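Local coordinates for protein putative hydroxymethylglutaryl-CoA synthase (Streptococcus mutans, PDB 3SQZ) that probably makes hydroxymethylglutaryl-CoA from acetyl-CoA and acetoacetyl-CoA, as expected of a thiolase-fold HMG-CoA synthase, and binds coenzyme A, at residues 245-248 against 249-253; 255-258 against 259-262. One frame throughout, in Å; residues are numbered along the deposited sequence. Where two conformers were deposited one is given.

Contact 1: 245-248 against 249-253; sequences TTWA and EYQKR
Near the C-terminal end of helix 232-254, Trp247 and Gln251, one turn apart, form an i to i+4 pair in which an amide lies over an indole. Gln251 CG sits 3.7 Å from the centroid of the Trp247 six-membered ring, almost on its normal, a CH-pi contact. From there the extended chain carries the amide along the same face, its plane 15° from the ring's. Trp247 CG is anti to the backbone N (chi1 173°), which swings the indole toward the next turn, where Gln251 can reach it. Tyr250 comes up obliquely, its CD2 3.9 Å from Trp247 CZ3. The regular helical bond from Gln251 N to Trp247 O, 3.0 Å, spans the same two residues.

Glu249 and Arg253 repeat the i to i+4 spacing as a salt bridge: Arg253 NE gives a nearly straight bond (173°) in the guanidinium plane to the anti lone pair of Glu249 OE2, 2.8 Å away. Long charged chains suit this more exposed flank. On the buried flank Thr246 packs against Leu210 and Ile349, its hydroxyl bonded to Met242 O, while Tyr250 OH reaches Glu208 O. Such two-sidedness is typical of an amphipathic helix packed on the sheet of a thiolase fold.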
loop_
_atom_site.group_PDB
_atom_site.type_symbol
_atom_site.label_atom_id
_atom_site.label_comp_id
_atom_site.label_asym_id
_atom_site.label_seq_id
_atom_site.Cartn_x
_atom_site.Cartn_y
_atom_site.Cartn_z
ATOM N N THR A 245 -9.266 -7.486 -19.148
ATOM C CA THR A 245 -10.118 -6.617 -19.955
ATOM C C THR A 245 -9.634 -5.170 -19.947
ATOM O O THR A 245 -9.711 -4.476 -20.961
ATOM C CB THR A 245 -11.608 -6.698 -19.537
ATOM O OG1 THR A 245 -11.749 -6.381 -18.147
ATOM C CG2 THR A 245 -12.166 -8.090 -19.803
ATOM N N THR A 246 -9.132 -4.703 -18.807
ATOM C CA THR A 246 -8.639 -3.333 -18.742
ATOM C C THR A 246 -7.349 -3.196 -19.555
ATOM O O THR A 246 -7.164 -2.226 -20.285
ATOM C CB THR A 246 -8.440 -2.854 -17.293
ATOM O OG1 THR A 246 -9.645 -3.084 -16.547
ATOM C CG2 THR A 246 -8.115 -1.365 -17.262
ATOM N N TRP A 247 -6.472 -4.187 -19.456
ATOM C CA TRP A 247 -5.220 -4.149 -20.207
ATOM C C TRP A 247 -5.462 -4.248 -21.714
ATOM O O TRP A 247 -4.804 -3.560 -22.501
ATOM C CB TRP A 247 -4.279 -5.245 -19.707
ATOM C CG TRP A 247 -3.005 -5.431 -20.493
ATOM C CD1 TRP A 247 -2.575 -6.594 -21.059
ATOM C CD2 TRP A 247 -1.982 -4.449 -20.775
ATOM N NE1 TRP A 247 -1.366 -6.406 -21.678
ATOM C CE2 TRP A 247 -0.979 -5.101 -21.525
ATOM C CE3 TRP A 247 -1.822 -3.089 -20.476
ATOM C CZ2 TRP A 247 0.166 -4.444 -21.978
ATOM C CZ3 TRP A 247 -0.675 -2.437 -20.931
ATOM C CH2 TRP A 247 0.300 -3.119 -21.675
ATOM N N ALA A 248 -6.408 -5.087 -22.125
ATOM C CA ALA A 248 -6.734 -5.185 -23.544
ATOM C C ALA A 248 -7.190 -3.829 -24.075
ATOM O O ALA A 248 -6.744 -3.377 -25.133
ATOM C CB ALA A 248 -7.804 -6.239 -23.783
ATOM N N GLU A 249 -8.082 -3.177 -23.339
ATOM C CA GLU A 249 -8.619 -1.901 -23.785
ATOM C C GLU A 249 -7.562 -0.795 -23.722
ATOM O O GLU A 249 -7.538 0.093 -24.576
ATOM C CB GLU A 249 -9.868 -1.538 -22.978
ATOM C CG GLU A 249 -10.559 -0.245 -23.404
ATOM C CD GLU A 249 -11.185 -0.306 -24.791
ATOM O OE1 GLU A 249 -11.341 -1.414 -25.352
ATOM O OE2 GLU A 249 -11.526 0.774 -25.318
ATOM N N TYR A 250 -6.678 -0.866 -22.728
ATOM C CA TYR A 250 -5.588 0.097 -22.588
ATOM C C TYR A 250 -4.678 0.069 -23.821
ATOM O O TYR A 250 -4.346 1.105 -24.400
ATOM C CB TYR A 250 -4.766 -0.195 -21.322
ATOM C CG TYR A 250 -3.773 0.893 -20.997
ATOM C CD1 TYR A 250 -4.103 1.912 -20.113
ATOM C CD2 TYR A 250 -2.507 0.907 -21.576
ATOM C CE1 TYR A 250 -3.208 2.926 -19.823
ATOM C CE2 TYR A 250 -1.605 1.915 -21.292
ATOM C CZ TYR A 250 -1.963 2.924 -20.418
ATOM O OH TYR A 250 -1.078 3.931 -20.131
ATOM N N GLN A 251 -4.267 -1.130 -24.211
ATOM C CA GLN A 251 -3.429 -1.297 -25.388
ATOM C C GLN A 251 -4.072 -0.692 -26.624
ATOM O O GLN A 251 -3.394 -0.055 -27.430
ATOM C CB GLN A 251 -3.138 -2.775 -25.625
ATOM C CG GLN A 251 -2.207 -3.362 -24.598
ATOM C CD GLN A 251 -2.117 -4.860 -24.696
ATOM O OE1 GLN A 251 -2.934 -5.584 -24.122
ATOM N NE2 GLN A 251 -1.123 -5.340 -25.430
ATOM N N LYS A 252 -5.377 -0.901 -26.779
ATOM C CA LYS A 252 -6.103 -0.379 -27.932
ATOM C C LYS A 252 -6.158 1.141 -27.940
ATOM O O LYS A 252 -5.925 1.768 -28.966
ATOM C CB LYS A 252 -7.529 -0.929 -27.977
ATOM C CG LYS A 252 -7.621 -2.427 -28.190
ATOM C CD LYS A 252 -9.073 -2.875 -28.241
ATOM C CE LYS A 252 -9.184 -4.386 -28.362
ATOM N NZ LYS A 252 -8.460 -4.897 -29.562
ATOM N N ARG A 253 -6.489 1.734 -26.800
ATOM C CA ARG A 253 -6.653 3.179 -26.742
ATOM C C ARG A 253 -5.335 3.919 -26.895
ATOM O O ARG A 253 -5.300 5.014 -27.456
ATOM C CB ARG A 253 -7.332 3.595 -25.442
ATOM C CG ARG A 253 -8.758 3.124 -25.353
ATOM C CD ARG A 253 -9.488 3.783 -24.206
ATOM N NE ARG A 253 -10.824 3.222 -24.063
ATOM C CZ ARG A 253 -11.780 3.746 -23.309
ATOM N NH1 ARG A 253 -11.555 4.864 -22.631
ATOM N NH2 ARG A 253 -12.959 3.151 -23.238
#

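Contact 2: 255-258 against 259-262; sequences DVSL and TDFA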
loop_
_atom_site.group_PDB
_atom_site.type_symbol
_atom_site.label_atom_id
_atom_site.label_comp_id
_atom_site.label_asym_id
_atom_site.label_seq_id
_atom_site.Cartn_x
_atom_site.Cartn_y
_atom_site.Cartn_z
ATOM N N ASP A 255 -2.114 2.536 -27.927
ATOM C CA ASP A 255 -1.126 2.006 -28.865
ATOM C C ASP A 255 0.176 1.607 -28.175
ATOM O O ASP A 255 1.260 2.057 -28.550
ATOM C CB ASP A 255 -0.848 3.007 -29.987
ATOM C CG ASP A 255 0.010 2.422 -31.092
ATOM O OD1 ASP A 255 -0.048 1.191 -31.305
ATOM O OD2 ASP A 255 0.741 3.196 -31.747
ATOM N N VAL A 256 0.061 0.748 -27.173
ATOM C CA VAL A 256 1.227 0.211 -26.495
ATOM C C VAL A 256 1.117 -1.297 -26.395
ATOM O O VAL A 256 0.053 -1.882 -26.636
ATOM C CB VAL A 256 1.395 0.788 -25.075
ATOM C CG1 VAL A 256 1.618 2.292 -25.136
ATOM C CG2 VAL A 256 0.189 0.436 -24.211
ATOM N N SER A 257 2.237 -1.915 -26.045
ATOM C CA SER A 257 2.211 -3.331 -25.751
ATOM C C SER A 257 3.199 -3.631 -24.646
ATOM O O SER A 257 3.858 -2.731 -24.123
ATOM C CB SER A 257 2.522 -4.155 -26.991
ATOM O OG SER A 257 3.891 -4.045 -27.303
ATOM N N LEU A 258 3.248 -4.895 -24.252
ATOM C CA LEU A 258 4.094 -5.314 -23.151
ATOM C C LEU A 258 5.531 -4.849 -23.373
ATOM O O LEU A 258 6.209 -4.441 -22.431
ATOM C CB LEU A 258 4.051 -6.840 -23.011
ATOM C CG LEU A 258 2.682 -7.503 -22.808
ATOM C CD1 LEU A 258 2.748 -8.978 -23.185
ATOM C CD2 LEU A 258 2.177 -7.325 -21.379
ATOM N N THR A 259 5.986 -4.893 -24.620
ATOM C CA THR A 259 7.381 -4.596 -24.931
ATOM C C THR A 259 7.767 -3.123 -24.751
ATOM O O THR A 259 8.947 -2.777 -24.816
ATOM C CB THR A 259 7.755 -5.066 -26.357
ATOM O OG1 THR A 259 6.822 -4.525 -27.296
ATOM C CG2 THR A 259 7.738 -6.594 -26.453
ATOM N N ASP A 260 6.787 -2.258 -24.512
ATOM C CA ASP A 260 7.094 -0.853 -24.244
ATOM C C ASP A 260 7.557 -0.618 -22.810
ATOM O O ASP A 260 8.040 0.463 -22.474
ATOM C CB ASP A 260 5.886 0.025 -24.561
ATOM C CG ASP A 260 5.581 0.064 -26.040
ATOM O OD1 ASP A 260 6.528 0.261 -26.829
ATOM O OD2 ASP A 260 4.409 -0.120 -26.421
ATOM N N PHE A 261 7.437 -1.645 -21.975
ATOM C CA PHE A 261 7.676 -1.494 -20.546
ATOM C C PHE A 261 8.821 -2.362 -20.060
ATOM O O PHE A 261 9.042 -3.457 -20.572
ATOM C CB PHE A 261 6.385 -1.794 -19.789
ATOM C CG PHE A 261 5.262 -0.904 -20.203
ATOM C CD1 PHE A 261 5.188 0.389 -19.714
ATOM C CD2 PHE A 261 4.326 -1.320 -21.135
ATOM C CE1 PHE A 261 4.182 1.240 -20.119
ATOM C CE2 PHE A 261 3.314 -0.472 -21.543
ATOM C CZ PHE A 261 3.245 0.808 -21.036
ATOM N N ALA A 262 9.549 -1.857 -19.070
ATOM C CA ALA A 262 10.657 -2.587 -18.475
ATOM C C ALA A 262 10.206 -3.407 -17.273
ATOM O O ALA A 262 10.923 -4.306 -16.838
ATOM C CB ALA A 262 11.752 -1.618 -18.065
HETATM O O HOH W 1 4.052 -1.397 -28.883
#
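Val256, following Asp255 with its positive phi at the helix end, lies in extended backbone and brings CB to 3.4 Å from Asp260 OD2. Its CG2 points instead to the edge of the Phe261 ring, 4.2 Å from CE2.

Ser257 comes next and carries most of the polar contact. Its N donates to Asp260 OD2 at 2.8 Å, on the anti side of the carboxylate and 29° out of its plane. Asp260 CG is beside its own backbone N (chi1 -68°), which folds the carboxylate back over the start of the turn. A water gives a hydrogen bond to the same OD2, 2.8 Å away. Ser257 O accepts from Asp260 N at 3.0 Å, a bond of i to i+3 spacing.

Leu258 adds a second such bond, its O receiving Phe261 N at 3.1 Å, while its side chain turns to Trp247. Asp is apt three residues after Ser257 because its carboxylate can accept from the N-H of Ser257, which matches one half of a capping box; Asp260 N bonds to the backbone O of Ser257, and the full box is not made. The successive i to i+3 bonds are the mark of a short 3-10 turn.

In the fold
From the N terminus, the chain first passes through contact 1, within the last turns of helix 232-254, and then turns at Asp255 into contact 2, in the link to strand 263-266. Both are local, and they follow in series without nesting or crossing. The link folds back on the helix end: Trp247 CZ2 lies 3.6 Å from Leu258 CD2, and Tyr250 CE2 lies 3.7 Å from Val256 CG2. Phe261 also touches Trp247 and, on strand 335-342, Ala337. Side chains of contact 1 pack on strands 203-213 and 346-354, whereas contact 2 leads into outermost strand 263-266, whose neighbour is 335-342. Together they join a helix to the sheet's edge.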